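PDB 6Y43: angiopoietin-related protein 6 from Homo sapiens, which probably acts as a secreted angiopoietin-like growth factor, its calcium-binding fibrinogen-like globe domain being likely to recognise partner molecules. Local coordinates for residues 96-101 against 214-219; 146-151 against 169-174; 183-188 against 207-212. One frame throughout, in Å; residues are numbered along the deposited sequence.

Interaction 1 (96-101 against 214-219); sequences ELLVLL and AMLIRP
L98 faces L216 between two antiparallel strands, and each grips the other's backbone: L98 N donates to L216 O at 2.8 Å, and L216 N donates to L98 O at the same length. The same reciprocal pairing joins E96 to R218 and L100 to A214, while L97–I217 and V99–M215 are the non-hydrogen-bonded pairs between them. There CA-H groups turn to the carbonyls instead, as where I217 CA lies 3.2 Å from E96 O. The strand directions lie 155° apart, some 25° short of exactly antiparallel, as in a twisted sheet.

On the face of L98, L100 and L216, the L216 side chain starts beside its own backbone N (chi1 -45°), which carries CD1 across to the neighbouring strand, 3.7 Å from L100 CG. The two leucines cross at about a right angle; A214, the direct mate of L100, offers only a methyl, and it is L216 CD1 from the next pair that packs on L100. On the other face, L97 CD1 meets I217 CG2 at 3.9 Å, branched chains that fill a buried apolar layer.

At one end the pair turns polar. E96 and R218 reach out side by side, with carboxylate and guanidinium planes 66° apart, and OE1 and NH2 make a long salt bridge of 3.7 Å. Water 1 closes the gap in the guanidinium plane: it accepts from R218 NE at 2.9 Å and donates to E96 OE1 at 2.7 Å, as well as to P219 O. R218 NH1 is held by the carbonyls of E44 and G46, and W48 packs on both side chains.

Strand 48-54 pairs with the far side of 214-219, and strand 108-118 with that of 96-101, placing this ladder in the interior of the central antiparallel sheet of the fibrinogen C-terminal globular domain.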
# COMPACT_ATOMS: atom_id res chain seq x y z
N GLU A 96 5.18 6.40 9.34
CA GLU A 96 4.35 7.23 8.48
C GLU A 96 3.97 6.43 7.24
O GLU A 96 4.81 5.72 6.66
CB GLU A 96 5.09 8.50 8.08
CG GLU A 96 4.29 9.41 7.18
CD GLU A 96 4.99 10.73 6.91
OE1 GLU A 96 6.18 10.87 7.29
OE2 GLU A 96 4.34 11.61 6.29
N LEU A 97 2.71 6.53 6.84
CA LEU A 97 2.23 5.99 5.58
C LEU A 97 2.06 7.11 4.58
O LEU A 97 1.42 8.13 4.89
CB LEU A 97 0.89 5.30 5.78
CG LEU A 97 0.15 4.85 4.53
CD1 LEU A 97 0.87 3.66 3.90
CD2 LEU A 97 -1.25 4.42 4.94
N LEU A 98 2.62 6.92 3.38
CA LEU A 98 2.45 7.83 2.27
C LEU A 98 1.73 7.10 1.15
O LEU A 98 2.11 5.98 0.80
CB LEU A 98 3.82 8.33 1.77
CG LEU A 98 3.83 9.19 0.52
CD1 LEU A 98 3.14 10.50 0.76
CD2 LEU A 98 5.28 9.43 0.09
N VAL A 99 0.66 7.70 0.63
CA VAL A 99 -0.06 7.15 -0.51
C VAL A 99 0.17 8.09 -1.67
O VAL A 99 -0.06 9.30 -1.54
CB VAL A 99 -1.57 6.98 -0.23
CG1 VAL A 99 -2.27 6.53 -1.47
CG2 VAL A 99 -1.80 5.98 0.91
N LEU A 100 0.63 7.55 -2.78
CA LEU A 100 0.92 8.33 -3.98
C LEU A 100 -0.04 7.91 -5.07
O LEU A 100 -0.19 6.71 -5.33
CB LEU A 100 2.36 8.10 -4.43
CG LEU A 100 3.47 8.48 -3.46
CD1 LEU A 100 4.81 8.12 -4.08
CD2 LEU A 100 3.43 9.96 -3.13
N LEU A 101 -0.68 8.88 -5.72
CA LEU A 101 -1.69 8.62 -6.74
C LEU A 101 -1.39 9.43 -7.99
O LEU A 101 -0.91 10.56 -7.90
CB LEU A 101 -3.08 9.01 -6.23
CG LEU A 101 -3.46 8.49 -4.84
CD1 LEU A 101 -4.72 9.18 -4.38
CD2 LEU A 101 -3.64 6.96 -4.89
N ALA A 214 0.42 3.90 -5.19
CA ALA A 214 1.39 3.17 -4.38
C ALA A 214 1.23 3.57 -2.92
O ALA A 214 0.76 4.66 -2.61
CB ALA A 214 2.84 3.45 -4.82
N MET A 215 1.58 2.64 -2.04
CA MET A 215 1.55 2.82 -0.61
C MET A 215 2.96 2.62 -0.09
O MET A 215 3.61 1.62 -0.44
CB MET A 215 0.59 1.84 0.06
CG MET A 215 -0.80 1.87 -0.53
SD MET A 215 -1.94 0.65 0.19
CE MET A 215 -2.20 1.31 1.84
N LEU A 216 3.46 3.57 0.70
CA LEU A 216 4.85 3.52 1.13
C LEU A 216 4.93 3.83 2.62
O LEU A 216 4.11 4.57 3.15
CB LEU A 216 5.71 4.51 0.33
CG LEU A 216 5.48 4.54 -1.19
CD1 LEU A 216 4.32 5.42 -1.56
CD2 LEU A 216 6.76 5.04 -1.77
N ILE A 217 5.92 3.26 3.31
CA ILE A 217 6.10 3.54 4.72
C ILE A 217 7.55 3.91 5.04
O ILE A 217 8.49 3.57 4.31
CB ILE A 217 5.64 2.36 5.60
CG1 ILE A 217 6.47 1.12 5.28
CG2 ILE A 217 4.16 2.14 5.42
CD1 ILE A 217 6.14 -0.05 6.22
N ARG A 218 7.72 4.64 6.14
CA ARG A 218 8.99 5.14 6.62
C ARG A 218 8.88 5.28 8.12
O ARG A 218 7.81 5.65 8.62
CB ARG A 218 9.31 6.49 5.97
CG ARG A 218 10.62 7.15 6.33
CD ARG A 218 10.82 8.37 5.44
NE ARG A 218 10.03 9.55 5.83
CZ ARG A 218 10.10 10.72 5.19
NH1 ARG A 218 10.90 10.89 4.15
NH2 ARG A 218 9.34 11.73 5.59
N PRO A 219 9.94 5.00 8.87
CA PRO A 219 9.89 5.26 10.31
C PRO A 219 9.53 6.71 10.58
O PRO A 219 9.94 7.63 9.87
CB PRO A 219 11.31 4.92 10.79
CG PRO A 219 11.87 4.01 9.73
CD PRO A 219 11.26 4.47 8.45
O HOH W 1 8.46 9.79 8.25

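Interaction 2 (146-151 against 169-174). With EDO (1,2-ethanediol), chain D.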
# COMPACT_ATOMS: atom_id res chain seq x y z
N LYS A 146 -10.61 -1.43 10.72
CA LYS A 146 -11.32 -2.46 10.02
C LYS A 146 -10.40 -3.66 9.77
O LYS A 146 -9.20 -3.48 9.54
CB LYS A 146 -11.87 -1.96 8.68
CG LYS A 146 -13.01 -0.92 8.81
CD LYS A 146 -14.26 -1.51 9.47
CE LYS A 146 -15.21 -0.41 9.85
NZ LYS A 146 -16.38 -0.96 10.61
N PRO A 147 -10.93 -4.87 9.85
CA PRO A 147 -10.13 -6.06 9.55
C PRO A 147 -9.89 -6.17 8.06
O PRO A 147 -10.60 -5.58 7.25
CB PRO A 147 -11.00 -7.20 10.07
CG PRO A 147 -12.39 -6.69 9.95
CD PRO A 147 -12.33 -5.21 10.17
N PHE A 148 -8.87 -6.95 7.71
CA PHE A 148 -8.57 -7.20 6.31
C PHE A 148 -9.45 -8.33 5.78
O PHE A 148 -9.48 -9.43 6.34
CB PHE A 148 -7.08 -7.56 6.14
CG PHE A 148 -6.56 -7.34 4.74
CD1 PHE A 148 -6.12 -6.09 4.34
CD2 PHE A 148 -6.46 -8.38 3.85
CE1 PHE A 148 -5.62 -5.87 3.07
CE2 PHE A 148 -5.95 -8.17 2.57
CZ PHE A 148 -5.54 -6.92 2.19
N SER A 149 -10.17 -8.05 4.68
CA SER A 149 -11.05 -9.00 4.03
C SER A 149 -10.52 -9.40 2.66
O SER A 149 -9.96 -8.58 1.91
CB SER A 149 -12.47 -8.42 3.83
OG SER A 149 -13.21 -8.31 5.02
N THR A 150 -10.75 -10.67 2.30
CA THR A 150 -10.65 -11.15 0.92
C THR A 150 -11.96 -11.85 0.56
O THR A 150 -12.84 -12.02 1.40
CB THR A 150 -9.45 -12.08 0.72
OG1 THR A 150 -9.56 -13.20 1.60
CG2 THR A 150 -8.14 -11.35 0.98
N VAL A 151 -12.11 -12.31 -0.69
CA VAL A 151 -13.43 -12.80 -1.11
C VAL A 151 -13.93 -13.98 -0.26
O VAL A 151 -15.13 -14.09 0.03
CB VAL A 151 -13.41 -13.11 -2.62
CG1 VAL A 151 -12.55 -14.31 -2.91
CG2 VAL A 151 -14.84 -13.33 -3.11
N GLY A 169 -8.12 -7.36 -1.95
CA GLY A 169 -7.99 -7.59 -0.53
C GLY A 169 -7.84 -6.23 0.12
O GLY A 169 -7.05 -5.40 -0.33
N TRP A 170 -8.63 -5.97 1.17
CA TRP A 170 -8.64 -4.63 1.72
C TRP A 170 -9.35 -4.64 3.06
O TRP A 170 -10.10 -5.57 3.38
CB TRP A 170 -9.33 -3.67 0.76
CG TRP A 170 -9.04 -2.18 0.88
CD1 TRP A 170 -9.94 -1.21 1.21
CD2 TRP A 170 -7.81 -1.50 0.57
NE1 TRP A 170 -9.35 0.02 1.15
CE2 TRP A 170 -8.04 -0.13 0.77
CE3 TRP A 170 -6.54 -1.93 0.17
CZ2 TRP A 170 -7.05 0.83 0.57
CZ3 TRP A 170 -5.56 -0.98 -0.03
CH2 TRP A 170 -5.82 0.39 0.18
N TRP A 171 -9.16 -3.54 3.79
CA TRP A 171 -9.84 -3.31 5.06
C TRP A 171 -11.22 -2.71 4.78
O TRP A 171 -11.55 -1.58 5.15
CB TRP A 171 -8.99 -2.41 5.95
CG TRP A 171 -7.55 -2.88 6.12
CD1 TRP A 171 -7.07 -3.76 7.06
CD2 TRP A 171 -6.42 -2.50 5.33
NE1 TRP A 171 -5.72 -3.92 6.91
CE2 TRP A 171 -5.29 -3.16 5.86
CE3 TRP A 171 -6.24 -1.64 4.23
CZ2 TRP A 171 -4.01 -3.00 5.33
CZ3 TRP A 171 -4.96 -1.50 3.71
CH2 TRP A 171 -3.87 -2.17 4.26
N TYR A 172 -12.01 -3.47 4.03
CA TYR A 172 -13.30 -2.97 3.57
C TYR A 172 -14.21 -2.62 4.75
O TYR A 172 -14.24 -3.29 5.78
CB TYR A 172 -13.99 -3.99 2.64
CG TYR A 172 -13.36 -4.11 1.25
CD1 TYR A 172 -13.35 -3.03 0.37
CD2 TYR A 172 -12.81 -5.30 0.81
CE1 TYR A 172 -12.78 -3.14 -0.88
CE2 TYR A 172 -12.25 -5.42 -0.44
CZ TYR A 172 -12.26 -4.32 -1.31
OH TYR A 172 -11.68 -4.45 -2.57
N HIS A 173 -14.98 -1.54 4.54
CA HIS A 173 -15.98 -1.03 5.47
C HIS A 173 -17.31 -1.35 4.86
O HIS A 173 -17.75 -2.52 4.89
CB HIS A 173 -15.74 0.47 5.70
CG HIS A 173 -16.57 1.07 6.80
ND1 HIS A 173 -16.12 2.12 7.57
CD2 HIS A 173 -17.82 0.78 7.24
CE1 HIS A 173 -17.05 2.45 8.45
NE2 HIS A 173 -18.09 1.65 8.27
N ALA A 174 -18.00 -0.39 4.23
CA ALA A 174 -19.29 -0.64 3.58
C ALA A 174 -19.55 0.28 2.39
O ALA A 174 -20.52 1.05 2.37
CB ALA A 174 -20.42 -0.51 4.61
C1 EDO D . -9.58 -10.87 -3.29
O1 EDO D . -10.46 -10.56 -2.21
C2 EDO D . -9.84 -12.31 -3.75
O2 EDO D . -9.56 -13.19 -2.65
O HOH W 2 -12.98 -5.78 6.05
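S149 and W170 form a single antiparallel bridge with two backbone bonds: S149 N to W170 O at 2.8 Å, and W170 N to S149 O at 3.0 Å. Beside it W171 CA, at the centre of an inverse gamma turn, brings its hydrogen to P147 O, 3.2 Å away.

Aromatic contacts follow. F148 swings CG away from its backbone N (chi1 -158°) and pushes CD1 at the face of W171, an edge-to-face pair with ring centroids 4.8 Å apart and planes at 78°. W171 NE1 is meanwhile spoken for by Y125 O. The lack of a side chain at G169 is consistent with the closeness of the F148 ring. K146 lays CE over the centre of the H173 ring, 3.5 Å from its centroid, while NZ goes on to S157 OG.

Water 2 joins three polar atoms of the two loops, donating to P147 O and to Y172 O and accepting from S149 OG at 2.7 Å.

Between the two segments there are just two direct hydrogen bonds, and ring packing and one bridging water supply much of the rest of the contact; the side chain of S149, about 7 Å from the calcium ion, bonds R155 N, between the metal ligands D154 and D156.

Interaction 3 (183-188 against 207-212)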
# COMPACT_ATOMS: atom_id res chain seq x y z
N VAL A 183 -9.40 -3.39 -9.34
CA VAL A 183 -9.12 -3.68 -10.74
C VAL A 183 -8.42 -2.47 -11.37
O VAL A 183 -8.99 -1.38 -11.40
CB VAL A 183 -10.41 -3.98 -11.50
CG1 VAL A 183 -10.07 -4.32 -12.95
CG2 VAL A 183 -11.19 -5.09 -10.84
N TRP A 184 -7.20 -2.68 -11.87
CA TRP A 184 -6.51 -1.65 -12.65
C TRP A 184 -7.07 -1.66 -14.06
O TRP A 184 -6.87 -2.62 -14.82
CB TRP A 184 -5.00 -1.89 -12.65
CG TRP A 184 -4.19 -0.77 -13.28
CD1 TRP A 184 -3.70 0.33 -12.65
CD2 TRP A 184 -3.82 -0.64 -14.65
NE1 TRP A 184 -3.03 1.13 -13.54
CE2 TRP A 184 -3.10 0.56 -14.78
CE3 TRP A 184 -4.04 -1.43 -15.78
CZ2 TRP A 184 -2.56 0.99 -16.01
CZ3 TRP A 184 -3.51 -1.00 -17.00
CH2 TRP A 184 -2.80 0.20 -17.10
N HIS A 185 -7.83 -0.64 -14.42
CA HIS A 185 -8.34 -0.55 -15.78
C HIS A 185 -7.35 0.22 -16.66
O HIS A 185 -6.51 0.96 -16.17
CB HIS A 185 -9.71 0.10 -15.77
CG HIS A 185 -10.74 -0.68 -15.01
ND1 HIS A 185 -11.54 -1.62 -15.62
CD2 HIS A 185 -11.09 -0.67 -13.71
CE1 HIS A 185 -12.35 -2.15 -14.72
NE2 HIS A 185 -12.11 -1.58 -13.56
N HIS A 186 -7.44 -0.01 -17.97
CA HIS A 186 -6.50 0.60 -18.91
C HIS A 186 -6.88 2.04 -19.29
O HIS A 186 -6.41 2.56 -20.31
CB HIS A 186 -6.36 -0.29 -20.14
CG HIS A 186 -5.68 -1.60 -19.87
ND1 HIS A 186 -4.33 -1.79 -20.09
CD2 HIS A 186 -6.15 -2.77 -19.39
CE1 HIS A 186 -4.00 -3.02 -19.76
NE2 HIS A 186 -5.08 -3.65 -19.33
N GLY A 187 -7.68 2.68 -18.47
CA GLY A 187 -8.08 4.07 -18.63
C GLY A 187 -8.84 4.45 -17.38
O GLY A 187 -9.17 3.59 -16.55
N GLY A 188 -9.09 5.75 -17.23
CA GLY A 188 -9.74 6.21 -16.02
C GLY A 188 -11.21 5.83 -15.97
O GLY A 188 -11.75 5.63 -14.88
N ALA A 207 -15.82 6.27 -9.19
CA ALA A 207 -16.10 5.72 -10.51
C ALA A 207 -14.88 5.77 -11.43
O ALA A 207 -15.01 5.50 -12.62
CB ALA A 207 -17.27 6.46 -11.17
N TYR A 208 -13.72 6.14 -10.89
CA TYR A 208 -12.49 6.34 -11.64
C TYR A 208 -11.51 5.23 -11.31
O TYR A 208 -11.55 4.65 -10.23
CB TYR A 208 -11.86 7.70 -11.30
CG TYR A 208 -10.81 8.20 -12.27
CD1 TYR A 208 -11.16 8.92 -13.42
CD2 TYR A 208 -9.46 8.01 -12.02
CE1 TYR A 208 -10.20 9.39 -14.29
CE2 TYR A 208 -8.49 8.48 -12.91
CZ TYR A 208 -8.87 9.16 -14.02
OH TYR A 208 -7.88 9.63 -14.87
N SER A 209 -10.62 4.94 -12.25
CA SER A 209 -9.52 4.01 -12.02
C SER A 209 -8.20 4.73 -12.24
O SER A 209 -7.91 5.18 -13.35
CB SER A 209 -9.62 2.80 -12.95
OG SER A 209 -8.69 1.81 -12.55
N LEU A 210 -7.40 4.84 -11.19
CA LEU A 210 -6.19 5.64 -11.28
C LEU A 210 -5.11 4.92 -12.09
O LEU A 210 -5.03 3.69 -12.11
CB LEU A 210 -5.68 5.97 -9.89
CG LEU A 210 -6.60 6.89 -9.09
CD1 LEU A 210 -6.33 6.76 -7.59
CD2 LEU A 210 -6.43 8.36 -9.53
N ARG A 211 -4.29 5.72 -12.77
CA ARG A 211 -3.22 5.16 -13.59
C ARG A 211 -2.10 4.55 -12.74
O ARG A 211 -1.55 3.50 -13.09
CB ARG A 211 -2.65 6.23 -14.52
CG ARG A 211 -1.52 5.71 -15.38
CD ARG A 211 -1.23 6.66 -16.53
NE ARG A 211 -0.64 7.92 -16.10
CZ ARG A 211 -0.46 8.98 -16.90
NH1 ARG A 211 0.08 10.08 -16.41
NH2 ARG A 211 -0.83 8.94 -18.18
N LYS A 212 -1.72 5.23 -11.67
CA LYS A 212 -0.66 4.76 -10.79
C LYS A 212 -1.12 4.96 -9.36
O LYS A 212 -1.79 5.95 -9.03
CB LYS A 212 0.67 5.47 -11.02
CG LYS A 212 1.13 5.53 -12.44
CD LYS A 212 2.67 5.42 -12.51
CE LYS A 212 3.11 5.82 -13.94
NZ LYS A 212 3.89 7.10 -13.93
O HOH W 3 -6.43 2.29 -13.84
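G188 and S209 bring two irregular loops together through their backbones, S209 N donating to G188 O at 2.9 Å while G188 CA turns its hydrogen to S209 O at 3.4 Å. The Y208 ring is consistent with a glycine at 188: G188 CA lies over the ring face, 3.8 Å from the centroid, and a beta carbon would be expected to collide with Y208 CE1. The tyrosine is fixed at its far end by OH bonded to W104 N, and R204 makes a cation-pi contact with the ring.

W184 bridges to the other end of 207-212. With CG anti to the backbone N (chi1 -172°), the indole reaches across so that NE1 donates to R211 O at 2.8 Å. This bond is straight at the hydrogen (172°) and lies in the indole plane, but it approaches R211 O from above the carbonyl plane (45° out of it). A leucine here would probably leave R211 O without this donor and W104, whose ring meets the indole, without this aromatic neighbour.

R211 and K212 together face E102 in a classic beta bulge, where the loop enters strand 212-219 of the fibrinogen-like domain's central sheet; both side chains form salt bridges to E102.

Between the bridging points, water 3 lies over the rim of a W184 face. It donates to H185 O and to L210 O, the latter at 2.6 Å, and bonds S209 OG at the same distance. S209 suits its place because its side chain points toward 183-188, and its small hydroxyl sits between the two loops, where it meets the water. The H185 ring presents an edge to that hydroxyl, CD2 being 3.6 Å from S209 OG; NE2 bonds D196, and Y190 stacks on the imidazole.

In the fold
Interaction 1 is core, its centre about 7 Å from the chain's centre; interaction 2 is buried too, but farther out, at about 14 Å, and interaction 3, at about 16 Å, is only partly buried. Chemistry follows place: repeated backbone bonds and aliphatic side chains in the sheet, with one charged pair at its end; rings and a bridging water among the calcium-side loops; an indole donor, glycine and water in the outer loop pair. Both loop contacts are nested within the chain closed by interaction 1 and each touches it, M215 SD against W170 CH2 at 3.9 Å and L101 CD2 against L210 CD1 at 3.8 Å, but not each other. Segment 207-212 runs into the strand 212-219 that interaction 1 uses.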